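Local atomic coordinates of structural polyprotein, VP3 (Israeli acute paralysis virus, PDB entry 5CDD), a protein that probably serves as a structural protein of the viral capsid, as the VP3 piece of the polyprotein with a picornavirus-like jelly-roll domain. Residues V144-A147 against F148-G151; A183-N187 against N188-I192. All blocks are in the same frame, centred on the assembly; numbering follows the deposited sequence.

Contact 1 of 2, residues V144-A147 against F148-G151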
loop_
_atom_site.group_PDB
_atom_site.type_symbol
_atom_site.label_atom_id
_atom_site.label_comp_id
_atom_site.label_asym_id
_atom_site.label_seq_id
_atom_site.Cartn_x
_atom_site.Cartn_y
_atom_site.Cartn_z
ATOM N N VAL B 144 29.243 -27.328 57.864
ATOM C CA VAL B 144 28.680 -26.852 59.119
ATOM C C VAL B 144 29.579 -27.314 60.262
ATOM O O VAL B 144 29.534 -28.473 60.672
ATOM C CB VAL B 144 27.257 -27.396 59.322
ATOM C CG1 VAL B 144 26.656 -26.800 60.573
ATOM C CG2 VAL B 144 26.394 -27.063 58.111
ATOM N N LYS B 145 30.386 -26.391 60.776
ATOM C CA LYS B 145 31.333 -26.702 61.842
ATOM C C LYS B 145 31.435 -25.591 62.886
ATOM O O LYS B 145 30.571 -24.720 62.980
ATOM C CB LYS B 145 32.713 -26.911 61.223
ATOM C CG LYS B 145 33.262 -25.631 60.605
ATOM C CD LYS B 145 34.585 -25.839 59.903
ATOM C CE LYS B 145 35.236 -24.498 59.594
ATOM N NZ LYS B 145 34.326 -23.601 58.836
ATOM N N THR B 146 32.508 -25.645 63.673
ATOM C CA THR B 146 32.790 -24.645 64.698
ATOM C C THR B 146 34.164 -24.079 64.354
ATOM O O THR B 146 34.836 -24.579 63.450
ATOM C CB THR B 146 32.858 -25.256 66.117
ATOM O OG1 THR B 146 34.012 -26.096 66.225
ATOM C CG2 THR B 146 31.614 -26.077 66.407
ATOM N N ALA B 147 34.586 -23.044 65.068
ATOM C CA ALA B 147 35.882 -22.439 64.797
ATOM C C ALA B 147 37.025 -23.337 65.258
ATOM O O ALA B 147 38.194 -23.036 65.019
ATOM C CB ALA B 147 35.976 -21.083 65.480
ATOM N N PHE B 148 36.684 -24.446 65.906
ATOM C CA PHE B 148 37.692 -25.368 66.416
ATOM C C PHE B 148 37.994 -26.542 65.494
ATOM O O PHE B 148 38.979 -27.256 65.698
ATOM C CB PHE B 148 37.268 -25.873 67.796
ATOM C CG PHE B 148 37.078 -24.774 68.798
ATOM C CD1 PHE B 148 38.148 -23.964 69.166
ATOM C CD2 PHE B 148 35.826 -24.518 69.345
ATOM C CE1 PHE B 148 37.973 -22.911 70.060
ATOM C CE2 PHE B 148 35.639 -23.466 70.241
ATOM C CZ PHE B 148 36.716 -22.662 70.598
ATOM N N HIS B 149 37.157 -26.745 64.482
ATOM C CA HIS B 149 37.381 -27.836 63.543
ATOM C C HIS B 149 38.376 -27.417 62.471
ATOM O O HIS B 149 38.340 -26.288 61.976
ATOM C CB HIS B 149 36.075 -28.270 62.873
ATOM C CG HIS B 149 35.092 -28.903 63.808
ATOM N ND1 HIS B 149 34.259 -28.169 64.625
ATOM C CD2 HIS B 149 34.805 -30.204 64.051
ATOM C CE1 HIS B 149 33.498 -28.989 65.328
ATOM N NE2 HIS B 149 33.810 -30.230 65.000
ATOM N N THR B 150 39.275 -28.332 62.127
ATOM C CA THR B 150 40.274 -28.070 61.103
ATOM C C THR B 150 40.368 -29.277 60.179
ATOM O O THR B 150 39.905 -30.368 60.515
ATOM C CB THR B 150 41.664 -27.789 61.718
ATOM O OG1 THR B 150 42.071 -28.906 62.517
ATOM C CG2 THR B 150 41.617 -26.538 62.582
ATOM N N GLY B 151 40.968 -29.073 59.014
ATOM C CA GLY B 151 41.096 -30.149 58.051
ATOM C C GLY B 151 40.922 -29.576 56.662
ATOM O O GLY B 151 40.614 -28.394 56.517
#

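Contact 2 of 2, residues A183-N187 against N188-I192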
loop_
_atom_site.group_PDB
_atom_site.type_symbol
_atom_site.label_atom_id
_atom_site.label_comp_id
_atom_site.label_asym_id
_atom_site.label_seq_id
_atom_site.Cartn_x
_atom_site.Cartn_y
_atom_site.Cartn_z
ATOM N N ALA B 183 42.694 -43.635 41.926
ATOM C CA ALA B 183 42.122 -42.439 41.318
ATOM C C ALA B 183 42.837 -41.162 41.741
ATOM O O ALA B 183 42.330 -40.402 42.571
ATOM C CB ALA B 183 40.639 -42.346 41.662
ATOM N N PRO B 184 44.032 -40.916 41.179
ATOM C CA PRO B 184 44.847 -39.732 41.474
ATOM C C PRO B 184 44.235 -38.448 40.915
ATOM O O PRO B 184 44.000 -38.341 39.710
ATOM C CB PRO B 184 46.184 -40.054 40.802
ATOM C CG PRO B 184 46.212 -41.556 40.769
ATOM C CD PRO B 184 44.800 -41.877 40.370
ATOM N N SER B 185 43.986 -37.476 41.786
ATOM C CA SER B 185 43.400 -36.208 41.358
ATOM C C SER B 185 44.450 -35.108 41.260
ATOM O O SER B 185 44.198 -33.961 41.631
ATOM C CB SER B 185 42.313 -35.775 42.341
ATOM O OG SER B 185 42.868 -35.508 43.615
ATOM N N ASP B 186 45.625 -35.457 40.754
ATOM C CA ASP B 186 46.710 -34.495 40.627
ATOM C C ASP B 186 46.554 -33.607 39.402
ATOM O O ASP B 186 46.889 -32.425 39.440
ATOM C CB ASP B 186 48.052 -35.228 40.553
ATOM C CG ASP B 186 48.298 -36.120 41.757
ATOM O OD1 ASP B 186 48.326 -35.599 42.894
ATOM O OD2 ASP B 186 48.464 -37.344 41.566
ATOM N N ASN B 187 46.037 -34.182 38.321
ATOM C CA ASN B 187 45.852 -33.457 37.068
ATOM C C ASN B 187 44.429 -32.953 36.865
ATOM O O ASN B 187 44.185 -32.099 36.015
ATOM C CB ASN B 187 46.238 -34.357 35.894
ATOM C CG ASN B 187 47.710 -34.716 35.896
ATOM O OD1 ASN B 187 48.120 -35.697 35.275
ATOM N ND2 ASN B 187 48.515 -33.915 36.586
ATOM N N ASN B 188 43.494 -33.485 37.642
ATOM C CA ASN B 188 42.099 -33.088 37.526
ATOM C C ASN B 188 41.831 -31.696 38.073
ATOM O O ASN B 188 42.532 -31.224 38.967
ATOM C CB ASN B 188 41.205 -34.087 38.262
ATOM C CG ASN B 188 41.235 -35.459 37.637
ATOM O OD1 ASN B 188 42.288 -36.091 37.546
ATOM N ND2 ASN B 188 40.076 -35.932 37.197
ATOM N N TYR B 189 40.818 -31.040 37.520
ATOM C CA TYR B 189 40.425 -29.718 37.981
ATOM C C TYR B 189 39.843 -29.929 39.370
ATOM O O TYR B 189 38.977 -30.785 39.555
ATOM C CB TYR B 189 39.363 -29.126 37.056
ATOM C CG TYR B 189 39.923 -28.308 35.917
ATOM C CD1 TYR B 189 40.441 -27.033 36.143
ATOM C CD2 TYR B 189 39.939 -28.806 34.616
ATOM C CE1 TYR B 189 40.960 -26.270 35.099
ATOM C CE2 TYR B 189 40.457 -28.054 33.564
ATOM C CZ TYR B 189 40.964 -26.788 33.813
ATOM O OH TYR B 189 41.470 -26.035 32.776
ATOM N N LYS B 190 40.314 -29.160 40.345
ATOM C CA LYS B 190 39.820 -29.319 41.707
ATOM C C LYS B 190 39.946 -28.078 42.578
ATOM O O LYS B 190 40.524 -27.066 42.179
ATOM C CB LYS B 190 40.553 -30.475 42.392
ATOM C CG LYS B 190 42.060 -30.279 42.484
ATOM C CD LYS B 190 42.724 -31.418 43.239
ATOM C CE LYS B 190 44.235 -31.253 43.258
ATOM N NZ LYS B 190 44.800 -31.234 41.877
ATOM N N TYR B 191 39.389 -28.182 43.779
ATOM C CA TYR B 191 39.429 -27.115 44.765
ATOM C C TYR B 191 39.591 -27.758 46.136
ATOM O O TYR B 191 38.960 -28.773 46.433
ATOM C CB TYR B 191 38.137 -26.299 44.752
ATOM C CG TYR B 191 38.129 -25.207 45.796
ATOM C CD1 TYR B 191 38.894 -24.054 45.628
ATOM C CD2 TYR B 191 37.404 -25.349 46.978
ATOM C CE1 TYR B 191 38.938 -23.070 46.612
ATOM C CE2 TYR B 191 37.442 -24.370 47.970
ATOM C CZ TYR B 191 38.212 -23.234 47.780
ATOM O OH TYR B 191 38.257 -22.261 48.753
ATOM N N ILE B 192 40.442 -27.171 46.967
ATOM C CA ILE B 192 40.666 -27.696 48.303
ATOM C C ILE B 192 40.107 -26.730 49.336
ATOM O O ILE B 192 40.630 -25.631 49.525
ATOM C CB ILE B 192 42.167 -27.923 48.568
ATOM C CG1 ILE B 192 42.698 -28.986 47.606
ATOM C CG2 ILE B 192 42.384 -28.356 50.011
ATOM C CD1 ILE B 192 44.168 -29.282 47.766
#

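Contact 1 of 2, residues V144-A147 against F148-G151
Thr-146 and His-149 close a type I beta turn, a local contact in the short connection between strands 132-144 and 150-159. The closing backbone bond, from His-149 N to Thr-146 O, is weak at 3.3 Å. Side chains add to it. Thr-146 OG1 is hydrogen-bonded to His-149 ND1 at 2.6 Å, at the edge of the imidazole and near its plane. The same OG1 accepts a hydrogen bond from Phe-148 N at 3.2 Å, with an N-H...O angle of 152°. One hydroxyl therefore joins the turn backbone to the ring. OG1 lies between the backbone N and the carbonyl carbon of its own residue (chi1 68°), which turns it toward both partners. His-149 ND1 also accepts a hydrogen bond from Thr-146 N, 3.2 Å away. That N-H comes from well outside the ring plane, by 37°. Thr-146 CG2 packs near His-149 CE1 at 3.6 Å. Lys-145 runs past His-149 in the opposite direction, with its CB 3.9 Å from ND1. The far ring nitrogen, His-149 NE2, is hydrogen-bonded to Ser-253 O, so both nitrogens of this buried ring are engaged. Phe-148 meets the ring of Phe-86 of a neighbouring chain. Lys-145 and His-149 touch Val-256 of strand 255-265, and Thr-150 and Gly-151 carry the chain into strand 150-159.

Contact 2 of 2, residues A183-N187 against N188-I192
Lys-190 reaches back along the chain to the carbonyl of Ser-185, and this bond links the start of strand 189-194 to the loop before it. Its NZ donates to Ser-185 O at 2.8 Å. The ammonium lies in the carbonyl plane, with a C=O...N angle of 153°. With chi1 near 60°, Lys-190 starts out over its own backbone, runs straight as far as CE, and bends at the last torsion, which brings NZ round to the oxygen. The methylenes follow the same carbonyl, with Lys-190 CE 3.2 Å from Ser-185 O. The hydroxyl of Ser-185 lies beside the lysine chain, its OG 4.1 Å from Lys-190 CD. That hydroxyl is hydrogen-bonded to Glu-154 OE2, a residue that the Lys-190 side chain also touches. The carboxylate of Asp-186 stays apart from the ammonium, with OD1 5.7 Å from NZ. Any attraction there would act only over a distance.

Asn-188 points a different way from Lys-190. Its amide oxygen OD1 lies 3.6 Å from Pro-184 O, but both are acceptors, so they are close without bonding. The polar hold of the amide is through ND2, hydrogen-bonded to Glu-158 OE1 and Phe-157 O. The buried amide thus ties the loop to strand 150-159. Tyr-189 turns from the loop and meets Phe-15 of a neighbouring chain edge-to-face. Beyond the loop, Tyr-189 and Tyr-191 make backbone hydrogen bonds with Phe-157 and Ile-155, which places strand 189-194 antiparallel beside strand 150-159.

In the fold
Contacts 1 and 2 follow one another along the chain and belong to the same antiparallel sheet. Contact 1 leads into strand 150-159, and contact 2 leads into its neighbour, strand 189-194. Because these strands run antiparallel, the two entries lie towards opposite ends of the pair. Their centres are about 23 Å apart. The nearest atoms are about 7 Å apart, and the contacts do not touch. Gly-151 of contact 1 is hydrogen-bonded through its backbone to Leu-195, just past the end of strand 189-194. Both contacts also meet neighbouring chains, consistent with a place at subunit interfaces of the capsid pentamer.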